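Local atomic coordinates of UspA domain-containing protein (Pyrococcus horikoshii, PDB entry 2DUM), a protein that is of unknown function but belongs to the universal stress protein A family, many of whose members bind ATP in an alpha/beta fold. Residues Leu9-Phe14 against Ser119-Pro124; Gly17-Val22 against Gln81-Glu86; Ile37-Ile42 against Arg97-Phe102; Leu123-Lys128 against Ile153-Asp158. All blocks are in the same frame, centred on the assembly; numbering follows the deposited sequence.

Contact 1. Residues Leu9-Phe14 against Ser119-Pro124; sequences LFPTDF and SLIILP
In the middle of the five-stranded parallel sheet of the universal stress protein fold, strand 7-11 lies beside strand 120-124, with L9 level with I121. Parallel pairing makes one residue bond to two partners: L9 N donates to L120 O (3.0 Å), and L9 O receives the N-H of I122 (2.8 Å) almost straight. The L9 and I121 side chains run abreast on the same face of the sheet, their CD1 atoms 4.1 Å apart; such branched residues suit a sheet face packed by V112 and I109 of helix 105-115. P11, which lacks an N-H, comes as strand 7-11 ends, and its ring CD rests 3.7 Å from I121 CD1 and 3.9 Å from L123 CD1. Cutting P11 back to a glycine would probably leave both methyls without this apolar cover. F10, CG anti to its amide nitrogen (chi1 169°), packs on V22 of helix 16-28 and turns the edge of its ring to I122, F10 CD2 standing 3.6 Å from I122 CG2.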
loop_
_atom_site.group_PDB
_atom_site.type_symbol
_atom_site.label_atom_id
_atom_site.label_comp_id
_atom_site.label_asym_id
_atom_site.label_seq_id
_atom_site.Cartn_x
_atom_site.Cartn_y
_atom_site.Cartn_z
ATOM N N LEU A 9 -0.955 -1.780 -11.485
ATOM C CA LEU A 9 -0.902 -3.198 -11.881
ATOM C C LEU A 9 -1.566 -3.893 -10.785
ATOM O O LEU A 9 -1.512 -3.448 -9.616
ATOM C CB LEU A 9 0.545 -3.685 -11.893
ATOM C CG LEU A 9 1.184 -5.058 -12.186
ATOM C CD1 LEU A 9 0.717 -6.044 -11.287
ATOM C CD2 LEU A 9 0.896 -5.545 -13.579
ATOM N N PHE A 10 -2.128 -5.027 -11.101
ATOM C CA PHE A 10 -3.014 -5.626 -10.180
ATOM C C PHE A 10 -3.044 -7.042 -10.579
ATOM O O PHE A 10 -3.619 -7.372 -11.600
ATOM C CB PHE A 10 -4.418 -5.044 -10.399
ATOM C CG PHE A 10 -5.449 -5.781 -9.673
ATOM C CD1 PHE A 10 -6.047 -6.856 -10.232
ATOM C CD2 PHE A 10 -5.732 -5.475 -8.393
ATOM C CE1 PHE A 10 -6.939 -7.598 -9.577
ATOM C CE2 PHE A 10 -6.657 -6.240 -7.691
ATOM C CZ PHE A 10 -7.262 -7.308 -8.321
ATOM N N PRO A 11 -2.336 -7.869 -9.862
ATOM C CA PRO A 11 -2.368 -9.303 -9.871
ATOM C C PRO A 11 -3.596 -9.978 -9.297
ATOM O O PRO A 11 -3.935 -9.790 -8.104
ATOM C CB PRO A 11 -1.198 -9.634 -9.018
ATOM C CG PRO A 11 -0.272 -8.377 -9.256
ATOM C CD PRO A 11 -1.237 -7.363 -9.041
ATOM N N THR A 12 -4.229 -10.787 -10.160
ATOM C CA THR A 12 -5.332 -11.671 -9.767
ATOM C C THR A 12 -4.993 -13.128 -9.649
ATOM O O THR A 12 -4.434 -13.779 -10.519
ATOM C CB THR A 12 -6.617 -11.605 -10.634
ATOM O OG1 THR A 12 -7.515 -12.672 -10.231
ATOM C CG2 THR A 12 -6.302 -11.741 -12.139
ATOM N N ASP A 13 -5.486 -13.628 -8.547
ATOM C CA ASP A 13 -5.102 -14.853 -7.963
ATOM C C ASP A 13 -6.100 -15.809 -8.464
ATOM O O ASP A 13 -6.108 -16.954 -8.118
ATOM C CB ASP A 13 -5.374 -14.616 -6.483
ATOM C CG ASP A 13 -4.812 -15.694 -5.626
ATOM O OD1 ASP A 13 -4.307 -16.612 -6.305
ATOM O OD2 ASP A 13 -4.868 -15.630 -4.340
ATOM N N PHE A 14 -6.992 -15.302 -9.277
ATOM C CA PHE A 14 -8.250 -15.954 -9.494
ATOM C C PHE A 14 -8.895 -16.409 -8.229
ATOM O O PHE A 14 -10.019 -16.842 -8.309
ATOM C CB PHE A 14 -8.158 -17.069 -10.512
ATOM C CG PHE A 14 -8.031 -16.549 -11.869
ATOM C CD1 PHE A 14 -8.948 -15.627 -12.327
ATOM C CD2 PHE A 14 -6.926 -16.891 -12.680
ATOM C CE1 PHE A 14 -8.772 -15.079 -13.624
ATOM C CE2 PHE A 14 -6.738 -16.339 -13.995
ATOM C CZ PHE A 14 -7.640 -15.447 -14.472
ATOM N N SER A 119 2.783 2.771 -12.229
ATOM C CA SER A 119 2.732 3.829 -11.215
ATOM C C SER A 119 2.650 3.252 -9.846
ATOM O O SER A 119 3.240 3.823 -8.957
ATOM C CB SER A 119 1.543 4.764 -11.421
ATOM O OG SER A 119 0.392 3.979 -11.555
ATOM N N LEU A 120 1.935 2.144 -9.716
ATOM C CA LEU A 120 1.553 1.550 -8.487
ATOM C C LEU A 120 1.430 0.081 -8.710
ATOM O O LEU A 120 1.119 -0.352 -9.824
ATOM C CB LEU A 120 0.166 2.005 -8.105
ATOM C CG LEU A 120 -0.319 1.552 -6.733
ATOM C CD1 LEU A 120 0.707 1.724 -5.631
ATOM C CD2 LEU A 120 -1.462 2.366 -6.273
ATOM N N ILE A 121 1.643 -0.712 -7.652
ATOM C CA ILE A 121 1.053 -2.059 -7.663
ATOM C C ILE A 121 -0.020 -2.195 -6.603
ATOM O O ILE A 121 0.151 -1.646 -5.512
ATOM C CB ILE A 121 2.020 -3.307 -7.837
ATOM C CG1 ILE A 121 1.697 -4.293 -6.778
ATOM C CG2 ILE A 121 3.475 -3.039 -7.713
ATOM C CD1 ILE A 121 1.518 -5.681 -7.261
ATOM N N ILE A 122 -1.132 -2.847 -6.943
ATOM C CA ILE A 122 -2.229 -3.031 -6.007
ATOM C C ILE A 122 -2.370 -4.473 -5.843
ATOM O O ILE A 122 -2.393 -5.165 -6.845
ATOM C CB ILE A 122 -3.560 -2.633 -6.611
ATOM C CG1 ILE A 122 -3.674 -1.111 -6.657
ATOM C CG2 ILE A 122 -4.720 -3.137 -5.796
ATOM C CD1 ILE A 122 -4.544 -0.636 -7.791
ATOM N N LEU A 123 -2.503 -4.900 -4.584
ATOM C CA LEU A 123 -2.613 -6.295 -4.134
ATOM C C LEU A 123 -3.690 -6.502 -3.075
ATOM O O LEU A 123 -3.864 -5.633 -2.176
ATOM C CB LEU A 123 -1.403 -6.677 -3.330
ATOM C CG LEU A 123 -0.108 -7.141 -3.866
ATOM C CD1 LEU A 123 -0.511 -7.450 -5.243
ATOM C CD2 LEU A 123 0.875 -6.011 -3.795
ATOM N N PRO A 124 -4.341 -7.689 -3.087
ATOM C CA PRO A 124 -5.241 -8.034 -1.993
ATOM C C PRO A 124 -4.384 -8.458 -0.828
ATOM O O PRO A 124 -3.286 -9.017 -1.081
ATOM C CB PRO A 124 -6.015 -9.263 -2.552
ATOM C CG PRO A 124 -5.621 -9.384 -3.959
ATOM C CD PRO A 124 -4.274 -8.786 -4.067
#

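Contact 2. Residues Gly17-Val22 against Gln81-Glu86; sequences GAYRAV and QEKAEE
The helical segments 17-22 and 81-86 run in nearly the same direction, 23° apart, but their axes come no closer than 12.5 Å, with Y19 level with K83 and V22 with E86. A gap this wide needs long side chains, and K83 supplies the main one. Its CG is anti to the backbone N (chi1 175°) and the chain beyond stays extended, which carries the amine across to the other helix. There NZ sits 3.7 Å from the centroid of the Y19 ring, only 12° off the ring normal, a cation-pi contact over the middle of one face. The methylenes follow the same ring: K83 CD is 3.7 Å from Y19 CE2, so that lysine contributes both a charge and an apolar chain. This is helix-helix packing on one face of the alpha/beta sandwich, and it reaches the end of the first strand, because K83 NZ also hydrogen-bonds to T12 OG1. The buried amine thus has a polar partner as well as an aromatic one. A18 is small enough to lie close by, its CB 3.8 Å from K83 NZ. At the edge of the tyrosine, near its plane, comes the carboxylate of E86, with OE2 4.2 Å from Y19 CD2; ring hydrogens there would probably favour its negative charge mildly. E86 OE2 also lies 4.3 Å from V22 CG1, a loose contact with a buried valine.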
loop_
_atom_site.group_PDB
_atom_site.type_symbol
_atom_site.label_atom_id
_atom_site.label_comp_id
_atom_site.label_asym_id
_atom_site.label_seq_id
_atom_site.Cartn_x
_atom_site.Cartn_y
_atom_site.Cartn_z
ATOM N N GLY A 17 -10.084 -13.919 -2.634
ATOM C CA GLY A 17 -9.460 -12.741 -2.064
ATOM C C GLY A 17 -9.333 -11.732 -3.131
ATOM O O GLY A 17 -9.526 -10.548 -2.854
ATOM N N ALA A 18 -9.082 -12.258 -4.346
ATOM C CA ALA A 18 -8.787 -11.534 -5.572
ATOM C C ALA A 18 -10.019 -10.832 -6.059
ATOM O O ALA A 18 -9.948 -9.677 -6.387
ATOM C CB ALA A 18 -8.263 -12.480 -6.589
ATOM N N TYR A 19 -11.170 -11.499 -6.040
ATOM C CA TYR A 19 -12.405 -10.831 -6.434
ATOM C C TYR A 19 -12.933 -9.874 -5.403
ATOM O O TYR A 19 -13.494 -8.866 -5.735
ATOM C CB TYR A 19 -13.482 -11.855 -6.690
ATOM C CG TYR A 19 -13.193 -12.605 -7.930
ATOM C CD1 TYR A 19 -12.576 -13.863 -7.878
ATOM C CD2 TYR A 19 -13.498 -12.043 -9.182
ATOM C CE1 TYR A 19 -12.271 -14.564 -9.045
ATOM C CE2 TYR A 19 -13.203 -12.733 -10.372
ATOM C CZ TYR A 19 -12.580 -13.991 -10.290
ATOM O OH TYR A 19 -12.266 -14.647 -11.463
ATOM N N ARG A 20 -12.796 -10.221 -4.138
ATOM C CA ARG A 20 -13.159 -9.322 -3.090
ATOM C C ARG A 20 -12.374 -8.026 -3.158
ATOM O O ARG A 20 -12.931 -6.917 -3.043
ATOM C CB ARG A 20 -12.942 -10.004 -1.765
ATOM C CG ARG A 20 -14.228 -10.623 -1.127
ATOM C CD ARG A 20 -15.575 -9.776 -1.189
ATOM N NE ARG A 20 -15.654 -8.489 -0.429
ATOM C CZ ARG A 20 -16.692 -7.612 -0.460
ATOM N NH1 ARG A 20 -17.794 -7.819 -1.204
ATOM N NH2 ARG A 20 -16.637 -6.499 0.277
ATOM N N ALA A 21 -11.074 -8.147 -3.373
ATOM C CA ALA A 21 -10.225 -6.950 -3.393
ATOM C C ALA A 21 -10.751 -6.019 -4.416
ATOM O O ALA A 21 -10.767 -4.808 -4.226
ATOM C CB ALA A 21 -8.894 -7.281 -3.672
ATOM N N VAL A 22 -11.262 -6.617 -5.477
ATOM C CA VAL A 22 -11.859 -5.863 -6.594
ATOM C C VAL A 22 -13.149 -5.133 -6.196
ATOM O O VAL A 22 -13.237 -3.912 -6.455
ATOM C CB VAL A 22 -12.043 -6.721 -7.878
ATOM C CG1 VAL A 22 -12.858 -6.009 -8.893
ATOM C CG2 VAL A 22 -10.706 -7.054 -8.508
ATOM N N GLN A 81 -9.520 -12.857 -19.562
ATOM C CA GLN A 81 -9.833 -11.911 -20.588
ATOM C C GLN A 81 -11.326 -11.604 -20.551
ATOM O O GLN A 81 -11.817 -10.667 -21.168
ATOM C CB GLN A 81 -9.245 -12.268 -21.971
ATOM C CG GLN A 81 -8.979 -10.986 -22.872
ATOM C CD GLN A 81 -10.317 -10.230 -23.411
ATOM O OE1 GLN A 81 -11.053 -10.761 -24.311
ATOM N NE2 GLN A 81 -10.606 -9.003 -22.848
ATOM N N GLU A 82 -12.062 -12.295 -19.727
ATOM C CA GLU A 82 -13.369 -11.759 -19.572
ATOM C C GLU A 82 -13.532 -10.900 -18.284
ATOM O O GLU A 82 -14.345 -10.009 -18.272
ATOM C CB GLU A 82 -14.409 -12.854 -19.815
ATOM C CG GLU A 82 -14.443 -13.963 -18.714
ATOM C CD GLU A 82 -15.342 -13.567 -17.494
ATOM O OE1 GLU A 82 -16.439 -14.202 -17.305
ATOM O OE2 GLU A 82 -14.955 -12.609 -16.758
ATOM N N LYS A 83 -12.732 -11.139 -17.242
ATOM C CA LYS A 83 -12.687 -10.334 -15.993
ATOM C C LYS A 83 -11.920 -9.062 -16.279
ATOM O O LYS A 83 -11.771 -8.200 -15.450
ATOM C CB LYS A 83 -11.955 -11.144 -14.899
ATOM C CG LYS A 83 -11.683 -10.490 -13.562
ATOM C CD LYS A 83 -10.702 -11.328 -12.676
ATOM C CE LYS A 83 -10.249 -10.636 -11.238
ATOM N NZ LYS A 83 -9.756 -11.436 -9.931
ATOM N N ALA A 84 -11.361 -9.006 -17.482
ATOM C CA ALA A 84 -10.729 -7.814 -18.045
ATOM C C ALA A 84 -11.718 -6.728 -17.946
ATOM O O ALA A 84 -11.397 -5.661 -17.502
ATOM C CB ALA A 84 -10.404 -8.004 -19.497
ATOM N N GLU A 85 -12.935 -6.989 -18.371
ATOM C CA GLU A 85 -13.858 -5.883 -18.529
ATOM C C GLU A 85 -14.698 -5.483 -17.286
ATOM O O GLU A 85 -15.318 -4.432 -17.309
ATOM C CB GLU A 85 -14.670 -5.999 -19.843
ATOM C CG GLU A 85 -15.372 -4.672 -20.358
ATOM C CD GLU A 85 -14.445 -3.545 -20.998
ATOM O OE1 GLU A 85 -13.421 -3.827 -21.748
ATOM O OE2 GLU A 85 -14.810 -2.344 -20.744
ATOM N N GLU A 86 -14.680 -6.248 -16.204
ATOM C CA GLU A 86 -15.325 -5.744 -14.954
ATOM C C GLU A 86 -14.321 -5.043 -13.935
ATOM O O GLU A 86 -14.650 -4.080 -13.178
ATOM C CB GLU A 86 -16.288 -6.801 -14.347
ATOM C CG GLU A 86 -16.154 -7.123 -12.829
ATOM C CD GLU A 86 -15.314 -8.396 -12.462
ATOM O OE1 GLU A 86 -14.716 -9.031 -13.370
ATOM O OE2 GLU A 86 -15.239 -8.757 -11.239
#

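Contact 3. Residues Ile37-Ile42 against Arg97-Phe102; sequences ILLHVI and RTIIRF
From R97 to F102, strand 95-103 pairs in parallel with I37 to I42 of strand 35-43, residue facing residue. R97 O accepts from L38 N at 3.2 Å, the donor lying above the carbonyl plane, while I37 CG1 packs over one face of the R97 guanidinium and lies 3.8 Å from R97 CG. T98 turns to the other face, where L80 of helix 69-90 packs. I99 returns to the face of I37, its CD1 3.5 Å from I37 CG2, and its O receives H40 N (3.1 Å). With an alanine in place of I37, the I99 methyl and the R97 guanidinium would probably lose the apolar surface they now share. I100, whose beta-branched side chain suits an extended strand, packs its apolar surface on A76 and L80. R101 N donates to H40 O (3.2 Å) and R101 O takes I42 N (2.9 Å); the side chain folds at chi2 (-70°), and its guanidinium forms salt bridges with E108 and E115. F102 lies beside I42, its ring in a cation-pi contact with K69. Backbone bonds thus fix the register, while the arginines lie against apolar neighbours and their charges are met by E35 of the adjoining strand and by two glutamates of helix 105-115.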
loop_
_atom_site.group_PDB
_atom_site.type_symbol
_atom_site.label_atom_id
_atom_site.label_comp_id
_atom_site.label_asym_id
_atom_site.label_seq_id
_atom_site.Cartn_x
_atom_site.Cartn_y
_atom_site.Cartn_z
ATOM N N ILE A 37 -3.136 -3.050 -15.580
ATOM C CA ILE A 37 -2.792 -4.266 -16.229
ATOM C C ILE A 37 -3.207 -5.330 -15.242
ATOM O O ILE A 37 -2.738 -5.404 -14.104
ATOM C CB ILE A 37 -1.304 -4.309 -16.407
ATOM C CG1 ILE A 37 -0.862 -3.124 -17.190
ATOM C CG2 ILE A 37 -0.789 -5.614 -16.986
ATOM C CD1 ILE A 37 0.404 -2.548 -16.568
ATOM N N LEU A 38 -4.064 -6.183 -15.694
ATOM C CA LEU A 38 -4.575 -7.194 -14.870
ATOM C C LEU A 38 -3.700 -8.434 -15.050
ATOM O O LEU A 38 -3.963 -9.212 -15.934
ATOM C CB LEU A 38 -5.907 -7.447 -15.475
ATOM C CG LEU A 38 -6.767 -8.453 -14.824
ATOM C CD1 LEU A 38 -7.181 -7.723 -13.541
ATOM C CD2 LEU A 38 -7.932 -8.739 -15.822
ATOM N N LEU A 39 -2.660 -8.642 -14.232
ATOM C CA LEU A 39 -1.728 -9.790 -14.393
ATOM C C LEU A 39 -2.205 -11.069 -13.783
ATOM O O LEU A 39 -3.000 -11.054 -12.862
ATOM C CB LEU A 39 -0.433 -9.467 -13.732
ATOM C CG LEU A 39 0.716 -10.394 -14.065
ATOM C CD1 LEU A 39 0.643 -10.769 -15.480
ATOM C CD2 LEU A 39 2.023 -9.707 -13.856
ATOM N N HIS A 40 -1.753 -12.195 -14.321
ATOM C CA HIS A 40 -1.983 -13.539 -13.716
ATOM C C HIS A 40 -0.828 -14.436 -13.979
ATOM O O HIS A 40 -0.513 -14.728 -15.158
ATOM C CB HIS A 40 -3.158 -14.291 -14.300
ATOM C CG HIS A 40 -3.333 -15.651 -13.709
ATOM N ND1 HIS A 40 -3.451 -15.856 -12.355
ATOM C CD2 HIS A 40 -3.384 -16.886 -14.278
ATOM C CE1 HIS A 40 -3.597 -17.153 -12.116
ATOM N NE2 HIS A 40 -3.556 -17.807 -13.264
ATOM N N VAL A 41 -0.196 -14.889 -12.909
ATOM C CA VAL A 41 1.016 -15.591 -13.129
ATOM C C VAL A 41 0.676 -16.949 -12.810
ATOM O O VAL A 41 0.547 -17.259 -11.669
ATOM C CB VAL A 41 2.074 -15.244 -12.140
ATOM C CG1 VAL A 41 3.389 -15.814 -12.621
ATOM C CG2 VAL A 41 2.144 -13.836 -12.019
ATOM N N ILE A 42 0.565 -17.796 -13.793
ATOM C CA ILE A 42 0.294 -19.175 -13.429
ATOM C C ILE A 42 1.592 -19.839 -12.929
ATOM O O ILE A 42 2.634 -19.814 -13.627
ATOM C CB ILE A 42 -0.686 -19.927 -14.480
ATOM C CG1 ILE A 42 -1.355 -21.209 -13.843
ATOM C CG2 ILE A 42 -0.108 -19.918 -15.983
ATOM C CD1 ILE A 42 -2.824 -21.034 -13.117
ATOM N N ARG A 97 -5.760 -3.977 -19.728
ATOM C CA ARG A 97 -5.187 -5.006 -20.568
ATOM C C ARG A 97 -4.957 -6.231 -19.756
ATOM O O ARG A 97 -5.311 -6.284 -18.592
ATOM C CB ARG A 97 -3.880 -4.598 -21.172
ATOM C CG ARG A 97 -2.965 -3.879 -20.316
ATOM C CD ARG A 97 -1.978 -3.354 -21.314
ATOM N NE ARG A 97 -0.880 -4.274 -21.488
ATOM C CZ ARG A 97 0.402 -3.948 -21.277
ATOM N NH1 ARG A 97 1.295 -4.940 -21.422
ATOM N NH2 ARG A 97 0.815 -2.669 -20.942
ATOM N N THR A 98 -4.340 -7.220 -20.385
ATOM C CA THR A 98 -4.078 -8.498 -19.760
ATOM C C THR A 98 -2.593 -8.828 -19.975
ATOM O O THR A 98 -1.997 -8.386 -20.955
ATOM C CB THR A 98 -5.001 -9.565 -20.327
ATOM O OG1 THR A 98 -4.883 -9.544 -21.757
ATOM C CG2 THR A 98 -6.489 -9.322 -19.891
ATOM N N ILE A 99 -1.993 -9.485 -18.983
ATOM C CA ILE A 99 -0.790 -10.219 -19.191
ATOM C C ILE A 99 -0.888 -11.505 -18.378
ATOM O O ILE A 99 -1.494 -11.547 -17.294
ATOM C CB ILE A 99 0.396 -9.491 -18.686
ATOM C CG1 ILE A 99 0.499 -8.066 -19.214
ATOM C CG2 ILE A 99 1.602 -10.183 -19.130
ATOM C CD1 ILE A 99 1.709 -7.387 -18.624
ATOM N N ILE A 100 -0.276 -12.550 -18.924
ATOM C CA ILE A 100 -0.276 -13.927 -18.426
ATOM C C ILE A 100 1.187 -14.246 -18.531
ATOM O O ILE A 100 1.761 -14.154 -19.659
ATOM C CB ILE A 100 -0.939 -14.904 -19.431
ATOM C CG1 ILE A 100 -2.428 -15.154 -19.150
ATOM C CG2 ILE A 100 -0.427 -16.258 -19.243
ATOM C CD1 ILE A 100 -3.469 -13.894 -19.219
ATOM N N ARG A 101 1.798 -14.607 -17.390
ATOM C CA ARG A 101 3.162 -15.084 -17.395
ATOM C C ARG A 101 3.160 -16.374 -16.658
ATOM O O ARG A 101 2.242 -16.616 -15.897
ATOM C CB ARG A 101 4.078 -14.071 -16.716
ATOM C CG ARG A 101 3.861 -12.581 -17.096
ATOM C CD ARG A 101 4.275 -12.211 -18.502
ATOM N NE ARG A 101 5.433 -11.318 -18.505
ATOM C CZ ARG A 101 6.431 -11.280 -17.589
ATOM N NH1 ARG A 101 7.430 -10.381 -17.759
ATOM N NH2 ARG A 101 6.459 -12.107 -16.502
ATOM N N PHE A 102 4.152 -17.230 -16.926
ATOM C CA PHE A 102 4.467 -18.432 -16.077
ATOM C C PHE A 102 5.489 -18.126 -15.021
ATOM O O PHE A 102 6.387 -17.307 -15.242
ATOM C CB PHE A 102 4.954 -19.608 -16.943
ATOM C CG PHE A 102 3.894 -20.107 -17.799
ATOM C CD1 PHE A 102 3.815 -19.697 -19.133
ATOM C CD2 PHE A 102 2.838 -20.825 -17.233
ATOM C CE1 PHE A 102 2.707 -20.080 -19.957
ATOM C CE2 PHE A 102 1.725 -21.200 -18.023
ATOM C CZ PHE A 102 1.657 -20.833 -19.394
#

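Contact 4. Residues Leu123-Lys128 against Ile153-Asp158; sequences LPSRGK and IIKEVD
S125 turns its side chain toward the segment 153-158 just where strands 120-124 and 151-154 give out, and two residues meet it. I153 lays its CG1 against S125 CB at 3.8 Å, while the aliphatic chain of K155 runs alongside, K155 CG lying 3.4 Å from S125 OG. A small residue suits this spot, since both longer side chains can close on it. K155 turns at chi3 (-86°) beyond the part that lies along S125, and its amine makes a weak hydrogen bond with T147 O of the second subunit. The backbones hold the side chains in step: I154 N donates to L123 O (2.9 Å, N-H...O 166°), whereas the next bond, S125 N to I154 O, is bent and weak at 2.8 Å. L123 and I153 project to one face of the sheet, P124 and I154 to the other. On that second face helix 16-28 packs A21 against P124 and I154, with F25 also touching I154, and beyond I153 the sheet runs on through an antiparallel strand of the second subunit.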
loop_
_atom_site.group_PDB
_atom_site.type_symbol
_atom_site.label_atom_id
_atom_site.label_comp_id
_atom_site.label_asym_id
_atom_site.label_seq_id
_atom_site.Cartn_x
_atom_site.Cartn_y
_atom_site.Cartn_z
ATOM N N LEU A 123 -2.503 -4.900 -4.584
ATOM C CA LEU A 123 -2.613 -6.295 -4.134
ATOM C C LEU A 123 -3.690 -6.502 -3.075
ATOM O O LEU A 123 -3.864 -5.633 -2.176
ATOM C CB LEU A 123 -1.403 -6.677 -3.330
ATOM C CG LEU A 123 -0.108 -7.141 -3.866
ATOM C CD1 LEU A 123 -0.511 -7.450 -5.243
ATOM C CD2 LEU A 123 0.875 -6.011 -3.795
ATOM N N PRO A 124 -4.341 -7.689 -3.087
ATOM C CA PRO A 124 -5.241 -8.034 -1.993
ATOM C C PRO A 124 -4.384 -8.458 -0.828
ATOM O O PRO A 124 -3.286 -9.017 -1.081
ATOM C CB PRO A 124 -6.015 -9.263 -2.552
ATOM C CG PRO A 124 -5.621 -9.384 -3.959
ATOM C CD PRO A 124 -4.274 -8.786 -4.067
ATOM N N SER A 125 -4.850 -8.201 0.408
ATOM C CA SER A 125 -4.052 -8.587 1.580
ATOM C C SER A 125 -3.988 -10.095 1.549
ATOM O O SER A 125 -2.946 -10.663 1.214
ATOM C CB SER A 125 -4.544 -8.026 2.901
ATOM O OG SER A 125 -5.290 -8.976 3.637
ATOM N N ARG A 126 -5.090 -10.773 1.800
ATOM C CA ARG A 126 -5.021 -12.223 1.767
ATOM C C ARG A 126 -5.826 -12.762 0.595
ATOM O O ARG A 126 -6.901 -12.199 0.219
ATOM C CB ARG A 126 -5.365 -12.875 3.131
ATOM C CG ARG A 126 -6.438 -12.163 4.068
ATOM C CD ARG A 126 -7.760 -12.928 3.996
ATOM N NE ARG A 126 -8.876 -12.356 4.765
ATOM C CZ ARG A 126 -10.083 -12.953 4.956
ATOM N NH1 ARG A 126 -11.046 -12.335 5.693
ATOM N NH2 ARG A 126 -10.351 -14.176 4.435
ATOM N N GLY A 127 -5.237 -13.793 -0.039
ATOM C CA GLY A 127 -5.912 -14.619 -1.070
ATOM C C GLY A 127 -6.953 -15.582 -0.481
ATOM O O GLY A 127 -8.055 -15.680 -1.043
ATOM N N LYS A 128 -6.604 -16.255 0.645
ATOM C CA LYS A 128 -7.482 -17.195 1.393
ATOM C C LYS A 128 -8.745 -16.547 2.007
ATOM O O LYS A 128 -8.929 -16.630 3.234
ATOM C CB LYS A 128 -6.716 -17.950 2.509
ATOM C CG LYS A 128 -6.040 -19.324 2.174
ATOM C CD LYS A 128 -4.684 -19.193 1.373
ATOM C CE LYS A 128 -3.821 -17.944 1.768
ATOM N NZ LYS A 128 -3.431 -16.902 0.714
ATOM N N ILE A 153 -1.958 -2.092 -0.452
ATOM C CA ILE A 153 -2.542 -3.353 -0.043
ATOM C C ILE A 153 -3.970 -3.113 0.409
ATOM O O ILE A 153 -4.242 -2.356 1.342
ATOM C CB ILE A 153 -1.640 -4.322 0.801
ATOM C CG1 ILE A 153 -2.554 -5.066 1.719
ATOM C CG2 ILE A 153 -0.520 -3.675 1.550
ATOM C CD1 ILE A 153 -2.952 -4.214 3.075
ATOM N N ILE A 154 -4.895 -3.672 -0.348
ATOM C CA ILE A 154 -6.318 -3.405 -0.102
ATOM C C ILE A 154 -6.747 -4.596 0.735
ATOM O O ILE A 154 -5.982 -5.612 0.769
ATOM C CB ILE A 154 -7.105 -3.149 -1.453
ATOM C CG1 ILE A 154 -8.044 -1.966 -1.382
ATOM C CG2 ILE A 154 -8.065 -4.220 -1.783
ATOM C CD1 ILE A 154 -7.401 -0.614 -1.750
ATOM N N LYS A 155 -7.875 -4.479 1.446
ATOM C CA LYS A 155 -8.227 -5.500 2.419
ATOM C C LYS A 155 -9.728 -5.847 2.600
ATOM O O LYS A 155 -10.127 -7.023 2.466
ATOM C CB LYS A 155 -7.626 -5.085 3.748
ATOM C CG LYS A 155 -6.979 -6.208 4.533
ATOM C CD LYS A 155 -6.335 -5.713 5.803
ATOM C CE LYS A 155 -4.912 -5.224 5.605
ATOM N NZ LYS A 155 -4.189 -5.555 6.904
ATOM N N GLU A 156 -10.551 -4.861 2.961
ATOM C CA GLU A 156 -12.019 -5.020 3.096
ATOM C C GLU A 156 -12.633 -3.691 3.526
ATOM O O GLU A 156 -11.940 -2.809 4.070
ATOM C CB GLU A 156 -12.443 -6.186 4.045
ATOM C CG GLU A 156 -14.000 -6.433 4.205
ATOM C CD GLU A 156 -14.798 -6.500 2.837
ATOM O OE1 GLU A 156 -15.378 -5.470 2.353
ATOM O OE2 GLU A 156 -14.857 -7.596 2.232
ATOM N N VAL A 157 -13.931 -3.548 3.277
ATOM C CA VAL A 157 -14.573 -2.231 3.332
ATOM C C VAL A 157 -14.819 -1.701 4.778
ATOM O O VAL A 157 -14.201 -2.190 5.762
ATOM C CB VAL A 157 -15.728 -2.024 2.174
ATOM C CG1 VAL A 157 -16.676 -3.221 2.009
ATOM C CG2 VAL A 157 -16.451 -0.612 2.213
ATOM N N ASP A 158 -15.657 -0.666 4.871
ATOM C CA ASP A 158 -15.927 0.078 6.104
ATOM C C ASP A 158 -17.114 -0.455 7.023
ATOM O O ASP A 158 -17.117 -1.621 7.528
ATOM C CB ASP A 158 -16.067 1.584 5.739
ATOM C CG ASP A 158 -14.860 2.431 6.193
ATOM O OD1 ASP A 158 -14.969 3.682 6.114
ATOM O OD2 ASP A 158 -13.825 1.869 6.649
#

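In the fold
Contacts 1, 3 and 4 are pairings in one parallel sheet; 1 and 4 share strand 120-124, while the pairing of strands 35-43 and 7-11 separates contact 3 from contact 1. Contact 2 joins two helices packed on one face of that sheet. Contact 1 is the central one, apolar and buried. Contact 3, toward one outer strand, is only partly buried and mixes aliphatic packing with arginines. Contact 4 lies at the other border, beside the second subunit; its nearest atoms are about 9 Å from contact 3. Contact 2 relies on one long lysine rather than backbone bonds. It meets contact 1 at T12, which also bonds to H40 of contact 3, and contact 4 through the R20-E156 salt bridge.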